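Local coordinates for protein peroxiredoxin (Clostridioides difficile, PDB 6TSB) that probably hydrolyses chitin through this C-terminal GH18 chitinase domain of the spore coat protein CotE, whose peroxiredoxin part probably reduces peroxides, at residues A108-T113 with T149-D154; A164-I169 with I198-N203; G184-S189 with V241-N246; S307-D310 with L316-Q319; T335-Q338 with L342-T345. One frame throughout, in Å; residues are numbered along the deposited sequence.

Contact 1: residues A108-T113 with T149-D154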
# COMPACT_ATOMS: atom_id res chain seq x y z
N ALA A 108 23.86 16.08 39.52
CA ALA A 108 24.37 14.75 39.91
C ALA A 108 25.75 14.54 39.31
O ALA A 108 26.57 13.80 39.89
CB ALA A 108 23.42 13.70 39.42
N ALA A 109 26.01 15.13 38.14
CA ALA A 109 27.26 14.86 37.40
C ALA A 109 28.38 15.78 37.89
O ALA A 109 29.54 15.47 37.54
CB ALA A 109 27.03 14.99 35.91
N LEU A 110 28.06 16.85 38.64
CA LEU A 110 28.97 18.03 38.81
C LEU A 110 30.23 17.73 39.65
O LEU A 110 31.29 18.25 39.26
CB LEU A 110 28.18 19.21 39.38
CG LEU A 110 28.85 20.59 39.23
CD1 LEU A 110 29.55 20.75 37.89
CD2 LEU A 110 27.82 21.70 39.41
N THR A 111 30.18 16.91 40.70
CA THR A 111 31.32 16.75 41.67
C THR A 111 31.66 15.28 41.87
O THR A 111 30.87 14.42 41.54
CB THR A 111 30.97 17.39 43.03
OG1 THR A 111 30.10 16.51 43.73
CG2 THR A 111 30.30 18.73 42.90
N PRO A 112 32.83 14.94 42.44
CA PRO A 112 33.11 13.55 42.84
C PRO A 112 32.09 13.02 43.87
O PRO A 112 31.87 11.79 43.90
CB PRO A 112 34.52 13.62 43.46
CG PRO A 112 35.13 14.88 42.83
CD PRO A 112 33.97 15.85 42.71
N THR A 113 31.44 13.91 44.63
CA THR A 113 30.49 13.52 45.70
C THR A 113 29.13 13.19 45.09
O THR A 113 28.71 12.06 45.25
CB THR A 113 30.43 14.57 46.82
OG1 THR A 113 31.75 14.61 47.36
CG2 THR A 113 29.44 14.22 47.90
N THR A 149 18.18 22.20 33.94
CA THR A 149 19.52 22.77 34.17
C THR A 149 20.54 22.15 33.20
O THR A 149 20.55 20.90 33.04
CB THR A 149 19.92 22.54 35.64
OG1 THR A 149 18.99 23.26 36.44
CG2 THR A 149 21.33 22.98 35.94
N SER A 150 21.40 22.99 32.61
CA SER A 150 22.61 22.55 31.88
C SER A 150 23.78 23.43 32.28
O SER A 150 23.53 24.56 32.70
CB SER A 150 22.42 22.60 30.38
OG SER A 150 21.96 23.88 29.95
N ARG A 151 24.98 22.90 32.06
CA ARG A 151 26.29 23.57 32.27
C ARG A 151 27.24 23.11 31.17
O ARG A 151 27.23 21.94 30.79
CB ARG A 151 26.89 23.20 33.63
CG ARG A 151 25.97 23.41 34.83
CD ARG A 151 26.62 23.10 36.17
NE ARG A 151 25.86 23.65 37.29
CZ ARG A 151 24.91 23.02 37.96
NH1 ARG A 151 24.58 21.78 37.65
NH2 ARG A 151 24.26 23.64 38.94
N PRO A 152 28.12 24.00 30.68
CA PRO A 152 29.17 23.64 29.71
C PRO A 152 29.92 22.33 30.01
O PRO A 152 30.18 21.56 29.10
CB PRO A 152 30.15 24.82 29.83
CG PRO A 152 29.29 26.01 30.22
CD PRO A 152 28.15 25.43 31.04
N GLN A 153 30.21 22.07 31.29
CA GLN A 153 30.98 20.89 31.78
C GLN A 153 30.13 19.60 31.73
O GLN A 153 30.72 18.51 31.92
CB GLN A 153 31.47 21.14 33.21
CG GLN A 153 32.06 22.52 33.45
CD GLN A 153 31.03 23.48 34.00
OE1 GLN A 153 30.61 23.36 35.15
NE2 GLN A 153 30.63 24.46 33.21
N ASP A 154 28.81 19.67 31.50
CA ASP A 154 27.92 18.48 31.42
C ASP A 154 28.56 17.36 30.59
O ASP A 154 28.54 16.20 31.03
CB ASP A 154 26.55 18.86 30.90
CG ASP A 154 25.68 19.53 31.94
OD1 ASP A 154 26.06 19.52 33.14
OD2 ASP A 154 24.64 20.07 31.55
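L110 lays its CD2 methyl over one face of the R151 guanidinium, 3.5 Å from NE, offset toward the rim of the group. The two side chains meet at about a right angle, and CD2 also reaches CD of R151 at 3.7 Å. With chi1 at -163°, CG of L110 stands opposite the backbone N, which carries the branched end out to the arginine. The other methyl, CD1, lies 3.9 Å from OE1 of Q153. T149 CG2 takes the opposite face of the guanidinium, so the flat group is sandwiched between two methyls while its NH1 makes a salt bridge with D107.

Behind this layer the arginine's backbone is fixed by a type I turn from R151 to D154. D154 N bonds to R151 O, and R151 N donates to D154 OD2 over 2.9 Å, meeting that oxygen from above the carboxylate plane. D154 is itself held by S106 and by G142 N. The contact thus joins two successive beta-alpha connections of the TIM barrel: the turn between helices 105-109 and 112-128, and the loop from strand 133-137 into helix 154-169, whose N157 also touches L110.

Contact 2: residues A164-I169 with I198-N203; sequences AIRDVI and IIDYFN
The carbonyl oxygen of I198 takes two hydrogen bonds from one arginine: R166 NE and R166 NH2 each reach I198 O at 2.9 Å. The guanidinium comes side-on, and the acceptor lies in its plane. The NE bond is bent to 146°, as expected when two nitrogens of one group share a single atom.

The second hydrogen of NH2 serves a salt bridge, with R166 NH2 only 2.7 Å from D200 OD2 and an almost straight N-H...O angle of 165°. Here the planes of guanidinium and carboxylate stand nearly perpendicular, 86° apart, and the nitrogen meets OD2 from above the carboxylate plane; the pair is single-pronged. L175 N donates to the same OD2, which helps to hold the carboxylate in place. R166 NH1, for its part, turns to the carbonyls of G170 and K173, so every nitrogen of the group has an acceptor. The arginine reaches this position by bending at chi2 and chi3; nearer the helix its CB rests on I198 CG2 at 3.8 Å, a small apolar contact beneath the polar one.

R166 sits near the end of helix 154-169 and binds it to the loop that leads into strand 201-204. Between them in sequence comes strand 174-179, which pairs in parallel with strand 201-204, as in the repeating beta-alpha units of a TIM barrel. I198 also packs on T159, L162 and T163 of helix 154-169, while I165 and I169 turn to helix 112-128.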
# COMPACT_ATOMS: atom_id res chain seq x y z
N ALA A 164 31.61 6.35 37.22
CA ALA A 164 31.24 6.15 38.64
C ALA A 164 30.16 5.06 38.75
O ALA A 164 30.33 4.18 39.59
CB ALA A 164 30.80 7.45 39.26
N ILE A 165 29.16 5.05 37.86
CA ILE A 165 28.11 3.98 37.83
C ILE A 165 28.77 2.63 37.51
O ILE A 165 28.60 1.65 38.28
CB ILE A 165 27.00 4.36 36.86
CG1 ILE A 165 26.40 5.72 37.22
CG2 ILE A 165 25.97 3.25 36.84
CD1 ILE A 165 25.35 6.25 36.28
N ARG A 166 29.56 2.56 36.45
CA ARG A 166 30.19 1.27 36.05
C ARG A 166 31.10 0.73 37.17
O ARG A 166 31.18 -0.54 37.33
CB ARG A 166 30.96 1.43 34.74
CG ARG A 166 31.73 0.17 34.32
CD ARG A 166 30.82 -1.03 34.10
NE ARG A 166 30.08 -0.90 32.84
CZ ARG A 166 29.09 -1.70 32.44
NH1 ARG A 166 28.66 -2.69 33.21
NH2 ARG A 166 28.52 -1.48 31.28
N ASP A 167 31.84 1.62 37.85
CA ASP A 167 32.79 1.24 38.93
C ASP A 167 32.01 0.48 40.03
O ASP A 167 32.50 -0.55 40.50
CB ASP A 167 33.59 2.44 39.46
CG ASP A 167 34.71 2.98 38.55
OD1 ASP A 167 34.97 2.36 37.48
OD2 ASP A 167 35.32 4.04 38.92
N VAL A 168 30.79 0.93 40.37
CA VAL A 168 29.97 0.34 41.48
C VAL A 168 29.19 -0.90 40.99
O VAL A 168 29.30 -1.91 41.65
CB VAL A 168 29.07 1.42 42.12
CG1 VAL A 168 28.08 0.87 43.12
CG2 VAL A 168 29.92 2.48 42.80
N ILE A 169 28.46 -0.84 39.86
CA ILE A 169 27.51 -1.93 39.48
C ILE A 169 28.26 -3.13 38.94
O ILE A 169 27.69 -4.22 39.02
CB ILE A 169 26.42 -1.46 38.51
CG1 ILE A 169 26.97 -1.25 37.09
CG2 ILE A 169 25.73 -0.23 39.07
CD1 ILE A 169 25.93 -0.94 36.04
N ILE A 198 32.63 2.19 28.21
CA ILE A 198 32.01 2.12 29.57
C ILE A 198 30.66 1.39 29.46
O ILE A 198 30.39 0.52 30.30
CB ILE A 198 31.83 3.50 30.21
CG1 ILE A 198 33.17 4.23 30.40
CG2 ILE A 198 31.10 3.38 31.53
CD1 ILE A 198 33.03 5.74 30.49
N ILE A 199 29.84 1.79 28.49
CA ILE A 199 28.43 1.33 28.35
C ILE A 199 28.36 0.03 27.55
O ILE A 199 29.30 -0.31 26.84
CB ILE A 199 27.58 2.43 27.70
CG1 ILE A 199 27.85 2.59 26.20
CG2 ILE A 199 27.78 3.74 28.44
CD1 ILE A 199 27.10 3.76 25.59
N ASP A 200 27.23 -0.66 27.64
CA ASP A 200 26.93 -1.90 26.88
C ASP A 200 26.21 -1.52 25.59
O ASP A 200 26.47 -2.14 24.56
CB ASP A 200 26.09 -2.86 27.71
CG ASP A 200 26.85 -3.40 28.90
OD1 ASP A 200 27.70 -4.24 28.69
OD2 ASP A 200 26.61 -2.95 30.02
N TYR A 201 25.37 -0.50 25.63
CA TYR A 201 24.57 -0.08 24.47
C TYR A 201 24.37 1.43 24.49
O TYR A 201 24.29 2.01 25.57
CB TYR A 201 23.21 -0.78 24.47
CG TYR A 201 23.28 -2.27 24.27
CD1 TYR A 201 23.56 -2.80 23.02
CD2 TYR A 201 23.04 -3.16 25.30
CE1 TYR A 201 23.65 -4.18 22.82
CE2 TYR A 201 23.08 -4.53 25.11
CZ TYR A 201 23.40 -5.04 23.87
OH TYR A 201 23.44 -6.37 23.64
N PHE A 202 24.28 2.02 23.31
CA PHE A 202 23.81 3.40 23.08
C PHE A 202 22.47 3.24 22.39
O PHE A 202 22.45 2.58 21.33
CB PHE A 202 24.80 4.19 22.23
CG PHE A 202 24.42 5.64 22.05
CD1 PHE A 202 23.48 6.01 21.11
CD2 PHE A 202 24.94 6.61 22.88
CE1 PHE A 202 23.10 7.34 20.95
CE2 PHE A 202 24.56 7.94 22.72
CZ PHE A 202 23.65 8.30 21.76
N ASN A 203 21.41 3.70 23.05
CA ASN A 203 20.00 3.55 22.62
C ASN A 203 19.69 4.77 21.76
O ASN A 203 19.30 5.86 22.31
CB ASN A 203 19.03 3.35 23.80
CG ASN A 203 19.29 2.09 24.60
OD1 ASN A 203 20.18 1.29 24.26
ND2 ASN A 203 18.55 1.93 25.70

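Contact 3: residues G184-S189 with V241-N246; sequences GYINSS and VRNLEN
I186 presses the tip of its side chain against the base of the N243 side chain on helix 237-246: CD1 lies 3.4 Å from CB of N243, close for two carbons. The same methyl also meets the backbone, 3.9 Å from the carbonyl C of N243. The two side chains cross at about a right angle. The amide of the asparagine is engaged otherwise, its ND2 donating to G181 O. The chi2 of I186, 141°, is well away from a staggered value, a torsion that brings CD1 against N243 CB.

Toward L244 the packing is looser: I186 CG1 is 4.4 Å from L244 CD2, and I192 of helix 192-195 touches both residues, as well as Y185. In the TIM barrel, helix 183-188 lies on the connection that follows strand 174-179, and helix 237-246 on that following strand 201-204; the contact therefore ties neighbouring beta-alpha units, with F202 of strand 201-204 beneath L244.

The outer flank, where the exposed N187 and N246 lie, is the solvent side. Facing away from I186, R242 and E245 form an ion pair within their helix, one turn apart: R242 NH1 reaches E245 OE1 at 3.1 Å, through the syn lone pair of that oxygen. The same surface meets the second subunit, where R242 packs on Y320 and E245 on L326, both of that subunit. Y185 is covered on one ring face by CB of S189, whose hydroxyl bonds to P141 O and to a PEG molecule.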
# COMPACT_ATOMS: atom_id res chain seq x y z
N GLY A 184 25.09 18.34 17.09
CA GLY A 184 24.96 18.96 18.43
C GLY A 184 25.23 17.97 19.56
O GLY A 184 25.97 18.36 20.48
N TYR A 185 24.66 16.76 19.51
CA TYR A 185 24.79 15.75 20.60
C TYR A 185 26.24 15.24 20.60
O TYR A 185 26.83 15.04 21.69
CB TYR A 185 23.74 14.62 20.50
CG TYR A 185 23.78 13.62 21.64
CD1 TYR A 185 24.71 12.60 21.65
CD2 TYR A 185 22.91 13.70 22.73
CE1 TYR A 185 24.80 11.70 22.71
CE2 TYR A 185 22.98 12.80 23.79
CZ TYR A 185 23.94 11.82 23.79
OH TYR A 185 24.05 10.93 24.81
N ILE A 186 26.84 15.03 19.44
CA ILE A 186 28.20 14.41 19.40
C ILE A 186 29.24 15.41 19.92
O ILE A 186 30.21 14.93 20.58
CB ILE A 186 28.52 13.87 18.00
CG1 ILE A 186 27.67 12.62 17.75
CG2 ILE A 186 30.02 13.57 17.86
CD1 ILE A 186 27.16 12.53 16.36
N ASN A 187 29.05 16.70 19.66
CA ASN A 187 30.02 17.78 19.97
C ASN A 187 29.75 18.44 21.34
O ASN A 187 30.71 18.96 21.90
CB ASN A 187 30.03 18.87 18.88
CG ASN A 187 30.43 18.34 17.52
OD1 ASN A 187 31.28 17.45 17.39
ND2 ASN A 187 29.79 18.86 16.49
N SER A 188 28.50 18.48 21.82
CA SER A 188 28.06 19.31 22.98
C SER A 188 27.38 18.51 24.11
O SER A 188 27.09 19.14 25.15
CB SER A 188 27.13 20.39 22.52
OG SER A 188 27.78 21.18 21.55
N SER A 189 27.06 17.22 23.92
CA SER A 189 26.35 16.41 24.94
C SER A 189 27.23 15.26 25.42
O SER A 189 27.35 15.10 26.62
CB SER A 189 25.01 15.94 24.47
OG SER A 189 24.19 17.06 24.21
N VAL A 241 23.28 7.05 12.76
CA VAL A 241 24.11 5.83 12.94
C VAL A 241 25.55 6.09 12.46
O VAL A 241 26.49 5.66 13.13
CB VAL A 241 23.50 4.64 12.22
CG1 VAL A 241 24.31 3.39 12.48
CG2 VAL A 241 22.05 4.46 12.62
N ARG A 242 25.71 6.74 11.31
CA ARG A 242 27.06 7.00 10.73
C ARG A 242 27.80 8.01 11.61
O ARG A 242 28.98 7.76 11.89
CB ARG A 242 26.96 7.50 9.28
CG ARG A 242 26.36 6.49 8.30
CD ARG A 242 26.89 5.06 8.42
NE ARG A 242 26.19 4.20 7.48
CZ ARG A 242 26.25 2.88 7.47
NH1 ARG A 242 26.98 2.23 8.37
NH2 ARG A 242 25.56 2.21 6.55
N ASN A 243 27.15 9.11 12.01
CA ASN A 243 27.73 10.12 12.93
C ASN A 243 28.24 9.44 14.20
O ASN A 243 29.42 9.69 14.58
CB ASN A 243 26.71 11.21 13.24
CG ASN A 243 26.45 12.13 12.07
OD1 ASN A 243 27.22 12.18 11.10
ND2 ASN A 243 25.40 12.90 12.18
N LEU A 244 27.44 8.58 14.84
CA LEU A 244 27.87 7.88 16.08
C LEU A 244 29.05 6.95 15.77
O LEU A 244 29.96 6.85 16.62
CB LEU A 244 26.71 7.10 16.70
CG LEU A 244 25.62 7.95 17.34
CD1 LEU A 244 24.41 7.11 17.64
CD2 LEU A 244 26.10 8.62 18.62
N GLU A 245 29.04 6.28 14.62
CA GLU A 245 30.08 5.25 14.27
C GLU A 245 31.44 5.93 14.07
O GLU A 245 32.45 5.37 14.55
CB GLU A 245 29.66 4.46 13.03
CG GLU A 245 28.67 3.34 13.34
CD GLU A 245 28.10 2.65 12.12
OE1 GLU A 245 28.00 3.31 11.06
OE2 GLU A 245 27.79 1.46 12.23
N ASN A 246 31.45 7.09 13.40
CA ASN A 246 32.65 7.86 13.01
C ASN A 246 33.21 8.64 14.22
O ASN A 246 34.45 8.90 14.19
CB ASN A 246 32.34 8.79 11.84
CG ASN A 246 32.18 8.03 10.54
OD1 ASN A 246 32.80 6.99 10.36
ND2 ASN A 246 31.32 8.53 9.67

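Contact 4: residues S307-D310 with L316-Q319; sequences SYDD and LKTQ
An irregular run, 307-310, faces the helical segment 316-319 with the backbones well apart, the nearest CA atoms, those of D309 and K317, being 9.5 Å from each other. The extended K317 spans most of the distance and D309 the remainder. K317, chi1 -88°, runs straight beyond CG and meets the D309 carboxylate at about a right angle, its NZ 2.7 Å from D309 OD2. The ammonium uses the syn lone pair of OD2, and D309 OD1 stays more distant from NZ, at 3.4 Å. Contact is not confined to the charged tip: K317 CD and K317 CE each pass 3.2 Å from D309 OD2, so the end of the lysine chain lies alongside that oxygen.

Both charges are buried, and each is met by more than its counterpart. S313 OG also bonds to D309 OD2, while K317 NZ donates to A223 O of the second subunit, so the lysine links the pair to the partner chain. Enclosure of this kind would be expected to strengthen the ion pair and to keep both groups charged.

D310 holds the N-cap position of helix 311-323, its OD1 accepting from S313 N and, weakly, from L312 N, while OD2 bonds to Y287 OH. D310 thus caps the first turn, while D309 joins S313 there to K317 about a turn further on. The arrangement is an N-capped strand-to-helix connection, leading from the antiparallel sheet 286-307, consistent with the alpha+beta insertion of GH18 enzymes, into helix 311-323, which packs against the second subunit and probably completes that subunit's barrel.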
# COMPACT_ATOMS: atom_id res chain seq x y z
N SER A 307 -12.40 -8.24 -4.66
CA SER A 307 -11.51 -8.13 -5.84
C SER A 307 -11.89 -6.91 -6.68
O SER A 307 -13.04 -6.82 -7.13
CB SER A 307 -11.57 -9.40 -6.68
OG SER A 307 -10.70 -9.34 -7.81
N TYR A 308 -10.96 -6.01 -6.93
CA TYR A 308 -11.20 -4.80 -7.75
C TYR A 308 -9.89 -4.42 -8.43
O TYR A 308 -8.95 -5.22 -8.33
CB TYR A 308 -11.81 -3.68 -6.89
CG TYR A 308 -10.93 -3.11 -5.81
CD1 TYR A 308 -10.64 -3.84 -4.66
CD2 TYR A 308 -10.41 -1.83 -5.90
CE1 TYR A 308 -9.83 -3.32 -3.66
CE2 TYR A 308 -9.62 -1.28 -4.90
CZ TYR A 308 -9.32 -2.04 -3.77
OH TYR A 308 -8.53 -1.53 -2.78
N ASP A 309 -9.89 -3.29 -9.14
CA ASP A 309 -8.70 -2.62 -9.73
C ASP A 309 -8.54 -1.21 -9.11
O ASP A 309 -9.54 -0.43 -9.00
CB ASP A 309 -8.83 -2.57 -11.26
CG ASP A 309 -8.55 -3.91 -11.95
OD1 ASP A 309 -9.34 -4.88 -11.74
OD2 ASP A 309 -7.52 -3.99 -12.65
N ASP A 310 -7.32 -0.88 -8.70
CA ASP A 310 -6.96 0.46 -8.15
C ASP A 310 -5.95 1.07 -9.12
O ASP A 310 -5.87 0.57 -10.26
CB ASP A 310 -6.45 0.37 -6.71
CG ASP A 310 -5.11 -0.33 -6.57
OD1 ASP A 310 -4.59 -0.86 -7.60
OD2 ASP A 310 -4.59 -0.36 -5.43
N LEU A 316 -0.42 -1.10 -14.36
CA LEU A 316 0.14 -2.40 -14.80
C LEU A 316 -0.64 -2.94 -16.02
O LEU A 316 0.04 -3.32 -17.02
CB LEU A 316 0.12 -3.35 -13.60
CG LEU A 316 1.11 -2.98 -12.48
CD1 LEU A 316 1.16 -4.08 -11.42
CD2 LEU A 316 2.50 -2.72 -13.04
N LYS A 317 -1.98 -2.93 -15.99
CA LYS A 317 -2.84 -3.28 -17.15
C LYS A 317 -2.53 -2.36 -18.34
O LYS A 317 -2.37 -2.91 -19.44
CB LYS A 317 -4.32 -3.29 -16.76
CG LYS A 317 -4.75 -4.65 -16.23
CD LYS A 317 -5.98 -4.68 -15.35
CE LYS A 317 -6.06 -6.00 -14.62
NZ LYS A 317 -7.41 -6.28 -14.10
N THR A 318 -2.42 -1.04 -18.15
CA THR A 318 -2.16 -0.10 -19.27
C THR A 318 -0.73 -0.29 -19.80
O THR A 318 -0.48 -0.01 -21.01
CB THR A 318 -2.43 1.36 -18.88
OG1 THR A 318 -1.77 1.69 -17.65
CG2 THR A 318 -3.91 1.67 -18.76
N GLN A 319 0.20 -0.71 -18.93
CA GLN A 319 1.57 -1.12 -19.35
C GLN A 319 1.45 -2.30 -20.33
O GLN A 319 2.01 -2.22 -21.44
CB GLN A 319 2.48 -1.51 -18.17
CG GLN A 319 3.03 -0.32 -17.37
CD GLN A 319 3.89 0.59 -18.22
OE1 GLN A 319 3.45 1.66 -18.63
NE2 GLN A 319 5.10 0.14 -18.53

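Contact 5: residues T335-Q338 with L342-T345; sequences TYDQ and LART
D337 holds the centre of this contact, with its carboxylate set against the first turn of helix 341-351. OD1 of D337 accepts from L342 N at 3.0 Å and OD2 of D337 from A343 N at 3.1 Å, so each oxygen takes one of two consecutive amides. Neither bond lies in the carboxylate plane: L342 N comes on the syn side of OD1 but tilted out, and A343 N meets OD2 from above, by 36°. Both are nevertheless fairly straight, 159° at L342 N. With chi1 at 172° the carboxylate swings clear of the backbone N and points into the helix start; a weak bond from I341 N to OD1 adds a third amide. An acid accepting from the exposed amides of a first turn is a helix N-terminus interaction, and its negative charge would be expected to be stabilised by the partial positive charge of the helix end.

L342 contributes more than its amide. Its CB is 3.7 Å from D337 OD1 and its CG equally near, so the leucine leans along the flank of the acid. A343 adds its methyl, CB to OD2 of D337 at 3.5 Å, closing in on the other oxygen.

F260 of the second subunit lies against both D337 and L342, and L53 of that chain against A343, consistent with this last strand-to-helix connection of the GH18 domain completing the partner's barrel. Within its own chain L342 rests on I314 of helix 311-323, as does T345. The contact therefore joins the loop after strand 328-332 to the start of helix 341-351, which lies beside helix 311-323.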
# COMPACT_ATOMS: atom_id res chain seq x y z
N THR A 335 -20.23 5.16 -14.80
CA THR A 335 -21.31 5.33 -13.78
C THR A 335 -20.89 4.81 -12.41
O THR A 335 -21.56 5.15 -11.42
CB THR A 335 -22.57 4.60 -14.24
OG1 THR A 335 -23.04 5.48 -15.25
CG2 THR A 335 -23.61 4.35 -13.17
N TYR A 336 -19.86 3.97 -12.33
CA TYR A 336 -19.39 3.35 -11.07
C TYR A 336 -18.27 4.19 -10.42
O TYR A 336 -17.86 3.89 -9.29
CB TYR A 336 -18.91 1.93 -11.35
CG TYR A 336 -19.97 0.95 -11.79
CD1 TYR A 336 -21.33 1.25 -11.78
CD2 TYR A 336 -19.60 -0.33 -12.15
CE1 TYR A 336 -22.28 0.31 -12.13
CE2 TYR A 336 -20.53 -1.28 -12.53
CZ TYR A 336 -21.88 -0.96 -12.52
OH TYR A 336 -22.76 -1.94 -12.89
N ASP A 337 -17.82 5.22 -11.14
CA ASP A 337 -16.60 6.02 -10.90
C ASP A 337 -16.98 7.47 -11.22
O ASP A 337 -16.41 8.07 -12.18
CB ASP A 337 -15.44 5.43 -11.73
CG ASP A 337 -14.15 6.25 -11.76
OD1 ASP A 337 -13.58 6.50 -10.68
OD2 ASP A 337 -13.74 6.66 -12.88
N GLN A 338 -17.94 8.01 -10.46
CA GLN A 338 -18.62 9.31 -10.73
C GLN A 338 -17.60 10.45 -10.64
O GLN A 338 -17.76 11.43 -11.36
CB GLN A 338 -19.82 9.52 -9.80
CG GLN A 338 -21.00 8.57 -10.03
CD GLN A 338 -21.81 8.80 -11.29
OE1 GLN A 338 -21.53 9.68 -12.10
NE2 GLN A 338 -22.83 7.97 -11.48
N LEU A 342 -10.68 6.47 -11.32
CA LEU A 342 -10.17 5.33 -12.13
C LEU A 342 -10.00 5.77 -13.59
O LEU A 342 -8.95 5.48 -14.14
CB LEU A 342 -11.10 4.12 -11.98
CG LEU A 342 -11.22 3.61 -10.55
CD1 LEU A 342 -11.80 2.20 -10.51
CD2 LEU A 342 -9.88 3.68 -9.83
N ALA A 343 -10.96 6.49 -14.15
CA ALA A 343 -10.93 6.96 -15.54
C ALA A 343 -9.62 7.71 -15.81
O ALA A 343 -9.00 7.46 -16.86
CB ALA A 343 -12.15 7.82 -15.82
N ARG A 344 -9.25 8.62 -14.91
CA ARG A 344 -8.04 9.47 -15.06
C ARG A 344 -6.80 8.56 -15.14
O ARG A 344 -5.98 8.73 -16.07
CB ARG A 344 -7.93 10.44 -13.88
CG ARG A 344 -7.06 11.66 -14.16
CD ARG A 344 -6.89 12.56 -12.94
NE ARG A 344 -5.58 13.19 -12.97
CZ ARG A 344 -4.47 12.70 -12.40
NH1 ARG A 344 -4.49 11.56 -11.73
NH2 ARG A 344 -3.34 13.36 -12.50
N THR A 345 -6.70 7.63 -14.19
CA THR A 345 -5.59 6.66 -14.04
C THR A 345 -5.49 5.90 -15.36
O THR A 345 -4.38 5.86 -15.91
CB THR A 345 -5.82 5.70 -12.86
OG1 THR A 345 -5.90 6.41 -11.63
CG2 THR A 345 -4.72 4.66 -12.70

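How the contacts relate
Contacts 1, 2 and 3 belong to the part of the barrel formed by this chain's earlier strands; contacts 4 and 5 lie far off, with centres 47 to 66 Å from the first three. Contacts 2 and 3 touch through F202, whose CE1 is 3.6 Å from L244 CD1; contacts 4 and 5 meet where D309 O lies 3.8 Å from L342 CD1. Both distant contacts pack on the second subunit, consistent with exchange of C-terminal elements between chains to complete each barrel. The GH18 DxxDxDxE signature probably spans strand 133-137 and the residues at its ends, just before the loop of contact 1; PEG, probably from the crystallisation liquor, lies about 8 Å from the I186 side chain.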